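Local coordinates for Iron(III) ABC transporter, periplasmic iron-compound-binding protein (Vibrio cholerae, PDB 5GGY), which probably binds iron(III)-hydroxamate siderophores such as Desferal in the periplasm and delivers them to an ABC transporter for iron uptake, at residues A[137-151]-A[262-276]. Numbering follows the deposited sequence.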
loop_
_atom_site.group_PDB
_atom_site.type_symbol
_atom_site.label_atom_id
_atom_site.label_comp_id
_atom_site.label_asym_id
_atom_site.label_seq_id
_atom_site.Cartn_x
_atom_site.Cartn_y
_atom_site.Cartn_z
ATOM N N LEU A 137 -3.575 -4.591 4.408
ATOM C CA LEU A 137 -3.029 -3.860 3.271
ATOM C C LEU A 137 -1.721 -4.486 2.803
ATOM O O LEU A 137 -1.478 -4.607 1.603
ATOM C CB LEU A 137 -2.813 -2.390 3.633
ATOM C CG LEU A 137 -4.084 -1.554 3.776
ATOM C CD1 LEU A 137 -3.751 -0.168 4.294
ATOM C CD2 LEU A 137 -4.811 -1.474 2.443
ATOM N N GLU A 138 -0.885 -4.877 3.761
ATOM C CA GLU A 138 0.381 -5.535 3.461
ATOM C C GLU A 138 0.144 -6.854 2.738
ATOM O O GLU A 138 0.822 -7.168 1.759
ATOM C CB GLU A 138 1.183 -5.778 4.741
ATOM C CG GLU A 138 1.800 -4.530 5.345
ATOM C CD GLU A 138 2.362 -4.772 6.734
ATOM O OE1 GLU A 138 2.243 -5.911 7.232
ATOM O OE2 GLU A 138 2.918 -3.825 7.326
ATOM N N ALA A 139 -0.823 -7.621 3.231
ATOM C CA ALA A 139 -1.183 -8.892 2.617
ATOM C C ALA A 139 -1.760 -8.671 1.225
ATOM O O ALA A 139 -1.583 -9.495 0.330
ATOM C CB ALA A 139 -2.175 -9.641 3.490
ATOM N N MET A 140 -2.447 -7.546 1.055
ATOM C CA MET A 140 -3.053 -7.196 -0.222
ATOM C C MET A 140 -1.997 -6.912 -1.290
ATOM O O MET A 140 -2.071 -7.438 -2.401
ATOM C CB MET A 140 -3.971 -5.983 -0.058
ATOM C CG MET A 140 -4.848 -5.709 -1.264
ATOM S SD MET A 140 -5.960 -4.310 -1.039
ATOM C CE MET A 140 -4.805 -2.945 -1.072
ATOM N N TYR A 141 -1.018 -6.081 -0.945
ATOM C CA TYR A 141 0.045 -5.711 -1.875
ATOM C C TYR A 141 0.903 -6.916 -2.236
ATOM O O TYR A 141 1.421 -7.014 -3.347
ATOM C CB TYR A 141 0.910 -4.601 -1.279
ATOM C CG TYR A 141 0.152 -3.315 -1.041
ATOM C CD1 TYR A 141 -0.755 -2.838 -1.980
ATOM C CD2 TYR A 141 0.329 -2.585 0.128
ATOM C CE1 TYR A 141 -1.454 -1.666 -1.767
ATOM C CE2 TYR A 141 -0.366 -1.411 0.349
ATOM C CZ TYR A 141 -1.257 -0.957 -0.600
ATOM O OH TYR A 141 -1.951 0.213 -0.381
ATOM N N ALA A 142 1.042 -7.836 -1.287
ATOM C CA ALA A 142 1.754 -9.080 -1.534
ATOM C C ALA A 142 0.927 -9.983 -2.446
ATOM O O ALA A 142 1.460 -10.620 -3.355
ATOM C CB ALA A 142 2.073 -9.784 -0.225
ATOM N N ARG A 143 -0.378 -10.022 -2.193
ATOM C CA ARG A 143 -1.308 -10.799 -3.005
ATOM C C ARG A 143 -1.312 -10.314 -4.451
ATOM O O ARG A 143 -1.398 -11.120 -5.379
ATOM C CB ARG A 143 -2.719 -10.722 -2.419
ATOM C CG ARG A 143 -3.746 -11.569 -3.145
ATOM C CD ARG A 143 -3.302 -13.019 -3.220
ATOM N NE ARG A 143 -4.350 -13.889 -3.745
ATOM C CZ ARG A 143 -4.155 -15.152 -4.107
ATOM N NH1 ARG A 143 -2.948 -15.690 -4.011
ATOM N NH2 ARG A 143 -5.164 -15.875 -4.572
ATOM N N PHE A 144 -1.214 -8.998 -4.633
ATOM C CA PHE A 144 -1.158 -8.393 -5.964
ATOM C C PHE A 144 0.014 -8.947 -6.766
ATOM O O PHE A 144 -0.120 -9.268 -7.947
ATOM C CB PHE A 144 -1.037 -6.870 -5.865
ATOM C CG PHE A 144 -2.298 -6.184 -5.422
ATOM C CD1 PHE A 144 -3.539 -6.689 -5.766
ATOM C CD2 PHE A 144 -2.237 -5.029 -4.660
ATOM C CE1 PHE A 144 -4.694 -6.057 -5.359
ATOM C CE2 PHE A 144 -3.389 -4.389 -4.253
ATOM C CZ PHE A 144 -4.620 -4.903 -4.603
ATOM N N SER A 145 1.162 -9.057 -6.107
ATOM C CA SER A 145 2.383 -9.540 -6.742
ATOM C C SER A 145 2.279 -11.015 -7.110
ATOM O O SER A 145 2.750 -11.432 -8.166
ATOM C CB SER A 145 3.592 -9.320 -5.827
ATOM O OG SER A 145 3.770 -7.946 -5.530
ATOM N N GLU A 146 1.665 -11.801 -6.232
ATOM C CA GLU A 146 1.472 -13.226 -6.484
ATOM C C GLU A 146 0.602 -13.445 -7.715
ATOM O O GLU A 146 0.931 -14.253 -8.585
ATOM C CB GLU A 146 0.839 -13.916 -5.270
ATOM C CG GLU A 146 1.626 -13.772 -3.979
ATOM C CD GLU A 146 0.910 -14.393 -2.795
ATOM O OE1 GLU A 146 -0.155 -15.012 -3.005
ATOM O OE2 GLU A 146 1.407 -14.261 -1.656
ATOM N N LEU A 147 -0.509 -12.719 -7.781
ATOM C CA LEU A 147 -1.444 -12.842 -8.894
ATOM C C LEU A 147 -0.825 -12.352 -10.196
ATOM O O LEU A 147 -1.059 -12.926 -11.259
ATOM C CB LEU A 147 -2.725 -12.065 -8.601
ATOM C CG LEU A 147 -3.492 -12.481 -7.347
ATOM C CD1 LEU A 147 -4.649 -11.531 -7.103
ATOM C CD2 LEU A 147 -3.980 -13.916 -7.465
ATOM N N LYS A 148 -0.039 -11.284 -10.104
ATOM C CA LYS A 148 0.653 -10.742 -11.265
ATOM C C LYS A 148 1.622 -11.765 -11.843
ATOM O O LYS A 148 1.727 -11.919 -13.061
ATOM C CB LYS A 148 1.398 -9.457 -10.899
ATOM C CG LYS A 148 2.241 -8.899 -12.033
ATOM C CD LYS A 148 2.761 -7.504 -11.733
ATOM C CE LYS A 148 3.587 -6.983 -12.900
ATOM N NZ LYS A 148 3.993 -5.558 -12.742
ATOM N N ALA A 149 2.327 -12.463 -10.957
ATOM C CA ALA A 149 3.271 -13.499 -11.358
ATOM C C ALA A 149 2.550 -14.677 -12.003
ATOM O O ALA A 149 3.046 -15.275 -12.958
ATOM C CB ALA A 149 4.081 -13.966 -10.160
ATOM N N SER A 150 1.377 -14.999 -11.469
ATOM C CA SER A 150 0.561 -16.085 -11.993
ATOM C C SER A 150 0.106 -15.788 -13.420
ATOM O O SER A 150 -0.049 -16.697 -14.237
ATOM C CB SER A 150 -0.650 -16.325 -11.090
ATOM O OG SER A 150 -0.249 -16.647 -9.770
ATOM N N LEU A 151 -0.102 -14.508 -13.715
ATOM C CA LEU A 151 -0.521 -14.088 -15.047
ATOM C C LEU A 151 0.633 -14.134 -16.043
ATOM O O LEU A 151 0.490 -14.666 -17.143
ATOM C CB LEU A 151 -1.119 -12.680 -14.995
ATOM C CG LEU A 151 -2.457 -12.544 -14.265
ATOM C CD1 LEU A 151 -2.853 -11.083 -14.148
ATOM C CD2 LEU A 151 -3.541 -13.339 -14.977
ATOM N N MET A 262 -10.397 -3.633 0.713
ATOM C CA MET A 262 -10.226 -5.067 0.504
ATOM C C MET A 262 -10.962 -5.564 -0.735
ATOM O O MET A 262 -10.707 -6.674 -1.207
ATOM C CB MET A 262 -10.682 -5.845 1.742
ATOM C CG MET A 262 -9.753 -5.694 2.945
ATOM S SD MET A 262 -8.057 -6.235 2.641
ATOM C CE MET A 262 -7.221 -4.662 2.471
ATOM N N SER A 263 -11.864 -4.740 -1.265
ATOM C CA SER A 263 -12.539 -5.057 -2.519
ATOM C C SER A 263 -11.533 -5.043 -3.665
ATOM O O SER A 263 -11.752 -5.662 -4.703
ATOM C CB SER A 263 -13.675 -4.070 -2.799
ATOM O OG SER A 263 -13.163 -2.796 -3.152
ATOM N N LEU A 264 -10.435 -4.321 -3.465
ATOM C CA LEU A 264 -9.346 -4.282 -4.433
ATOM C C LEU A 264 -8.655 -5.640 -4.500
ATOM O O LEU A 264 -8.293 -6.112 -5.579
ATOM C CB LEU A 264 -8.338 -3.189 -4.066
ATOM C CG LEU A 264 -8.913 -1.785 -3.860
ATOM C CD1 LEU A 264 -7.842 -0.839 -3.341
ATOM C CD2 LEU A 264 -9.523 -1.258 -5.150
ATOM N N ARG A 265 -8.481 -6.262 -3.336
ATOM C CA ARG A 265 -7.876 -7.586 -3.252
ATOM C C ARG A 265 -8.786 -8.644 -3.865
ATOM O O ARG A 265 -8.327 -9.515 -4.603
ATOM C CB ARG A 265 -7.569 -7.951 -1.797
ATOM C CG ARG A 265 -6.945 -9.332 -1.623
ATOM C CD ARG A 265 -7.135 -9.873 -0.209
ATOM N NE ARG A 265 -6.744 -11.277 -0.109
ATOM C CZ ARG A 265 -5.611 -11.706 0.439
ATOM N NH1 ARG A 265 -4.746 -10.843 0.952
ATOM N NH2 ARG A 265 -5.343 -13.004 0.477
ATOM N N TYR A 266 -10.073 -8.568 -3.542
ATOM C CA TYR A 266 -11.058 -9.514 -4.055
ATOM C C TYR A 266 -11.196 -9.396 -5.566
ATOM O O TYR A 266 -11.258 -10.403 -6.275
ATOM C CB TYR A 266 -12.416 -9.286 -3.389
ATOM C CG TYR A 266 -12.391 -9.419 -1.882
ATOM C CD1 TYR A 266 -13.131 -8.562 -1.078
ATOM C CD2 TYR A 266 -11.633 -10.404 -1.265
ATOM C CE1 TYR A 266 -13.115 -8.679 0.296
ATOM C CE2 TYR A 266 -11.610 -10.530 0.113
ATOM C CZ TYR A 266 -12.354 -9.664 0.887
ATOM O OH TYR A 266 -12.333 -9.787 2.256
ATOM N N SER A 267 -11.245 -8.160 -6.054
ATOM C CA SER A 267 -11.322 -7.909 -7.487
ATOM C C SER A 267 -10.115 -8.506 -8.203
ATOM O O SER A 267 -10.254 -9.159 -9.237
ATOM C CB SER A 267 -11.405 -6.407 -7.774
ATOM O OG SER A 267 -12.563 -5.824 -7.202
ATOM N N ALA A 268 -8.934 -8.281 -7.635
ATOM C CA ALA A 268 -7.687 -8.768 -8.215
ATOM C C ALA A 268 -7.674 -10.285 -8.354
ATOM O O ALA A 268 -7.219 -10.813 -9.366
ATOM C CB ALA A 268 -6.508 -8.307 -7.380
ATOM N N GLU A 269 -8.174 -10.976 -7.333
ATOM C CA GLU A 269 -8.208 -12.435 -7.329
ATOM C C GLU A 269 -9.257 -12.979 -8.295
ATOM O O GLU A 269 -9.014 -13.961 -8.999
ATOM C CB GLU A 269 -8.472 -12.957 -5.914
ATOM C CG GLU A 269 -7.363 -12.634 -4.920
ATOM C CD GLU A 269 -7.611 -13.229 -3.548
ATOM O OE1 GLU A 269 -8.787 -13.298 -3.135
ATOM O OE2 GLU A 269 -6.631 -13.630 -2.883
ATOM N N ALA A 270 -10.420 -12.337 -8.325
ATOM C CA ALA A 270 -11.516 -12.771 -9.183
ATOM C C ALA A 270 -11.192 -12.510 -10.647
ATOM O O ALA A 270 -11.462 -13.343 -11.512
ATOM C CB ALA A 270 -12.804 -12.071 -8.789
ATOM N N ILE A 271 -10.607 -11.347 -10.914
ATOM C CA ILE A 271 -10.189 -10.986 -12.264
ATOM C C ILE A 271 -9.087 -11.921 -12.757
ATOM O O ILE A 271 -9.142 -12.407 -13.887
ATOM C CB ILE A 271 -9.706 -9.522 -12.327
ATOM C CG1 ILE A 271 -10.906 -8.568 -12.287
ATOM C CG2 ILE A 271 -8.869 -9.277 -13.572
ATOM C CD1 ILE A 271 -10.528 -7.100 -12.238
ATOM N N THR A 272 -8.097 -12.174 -11.903
ATOM C CA THR A 272 -7.018 -13.107 -12.219
ATOM C C THR A 272 -7.576 -14.485 -12.543
ATOM O O THR A 272 -7.212 -15.090 -13.551
ATOM C CB THR A 272 -6.015 -13.229 -11.056
ATOM O OG1 THR A 272 -5.346 -11.978 -10.866
ATOM C CG2 THR A 272 -4.986 -14.309 -11.350
ATOM N N GLU A 273 -8.469 -14.964 -11.683
ATOM C CA GLU A 273 -9.124 -16.255 -11.863
ATOM C C GLU A 273 -9.840 -16.367 -13.208
ATOM O O GLU A 273 -9.692 -17.361 -13.918
ATOM C CB GLU A 273 -10.110 -16.494 -10.718
ATOM C CG GLU A 273 -11.117 -17.592 -10.971
ATOM C CD GLU A 273 -12.145 -17.681 -9.866
ATOM O OE1 GLU A 273 -11.844 -17.226 -8.742
ATOM O OE2 GLU A 273 -13.256 -18.192 -10.123
ATOM N N SER A 274 -10.606 -15.342 -13.563
ATOM C CA SER A 274 -11.324 -15.338 -14.837
ATOM C C SER A 274 -10.380 -15.170 -16.019
ATOM O O SER A 274 -10.689 -15.585 -17.133
ATOM C CB SER A 274 -12.384 -14.231 -14.854
ATOM O OG SER A 274 -13.600 -14.684 -14.297
ATOM N N LEU A 275 -9.228 -14.559 -15.766
ATOM C CA LEU A 275 -8.273 -14.274 -16.826
ATOM C C LEU A 275 -7.287 -15.426 -17.015
ATOM O O LEU A 275 -6.735 -15.609 -18.102
ATOM C CB LEU A 275 -7.523 -12.972 -16.532
ATOM C CG LEU A 275 -6.936 -12.256 -17.748
ATOM C CD1 LEU A 275 -8.034 -11.949 -18.752
ATOM C CD2 LEU A 275 -6.227 -10.987 -17.314
ATOM N N LEU A 276 -7.069 -16.199 -15.954
ATOM C CA LEU A 276 -6.249 -17.402 -16.050
ATOM C C LEU A 276 -6.993 -18.468 -16.842
ATOM O O LEU A 276 -6.389 -19.225 -17.601
ATOM C CB LEU A 276 -5.873 -17.925 -14.663
ATOM C CG LEU A 276 -4.751 -17.164 -13.952
ATOM C CD1 LEU A 276 -4.447 -17.783 -12.597
ATOM C CD2 LEU A 276 -3.501 -17.122 -14.819
#
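Arg265 runs alongside Met140 and crosses Arg143 at about a right angle, joining helix 262-276 to the long helix 130-154. Its CB packs 3.6 Å from Met140 CG, the two side chains running past each other in opposite directions. Met140 has CG anti to the backbone N (chi1 -169°), and its chain bends only at the last torsion; SD sits 3.7 Å from Met262 CE and also touches Leu264 CB, while Met262 CE reaches on to Leu137 CD2. The extended Arg265 chain lays one face of its guanidinium against the aliphatic part of Arg143, with Arg143 CG 4.0 Å above the plane, over its centre. Further out, Arg143 NE donates to Glu269 OE2 in a bent salt bridge whose modelled length, 2.5 Å, is implausibly short and so doubtful, the carboxylate turned nearly perpendicular to the guanidinium. Arg143 NH1 binds Glu146 OE1 almost in the guanidinium plane, and Leu147 CD2 covers one face of the group. Arg265 NE lies at long salt-bridge range from Glu269 OE2, so that carboxylate probably offsets the charge of two neighbouring arginines. On the more buried side, the edge of the Phe144 ring meets Ala268 CB, CE1 being 3.5 Å away. Thr272 turns OG1 back onto Ala268 O at 2.7 Å, satisfying its hydroxyl within its own helix; its CG2 lies against Leu147 CD2 and Leu151 CD2. Leu151 CD2 also meets Leu276 CD2 at 3.8 Å, closing the far end of the interface. The axes of 137-151 and 262-276 run nearly parallel, 9.8 Å apart at closest approach and inclined by 19°. A long helix bridging two lobes is the hallmark of the class III periplasmic binding proteins to which FhuD belongs, and here the C-terminal helix packs along it.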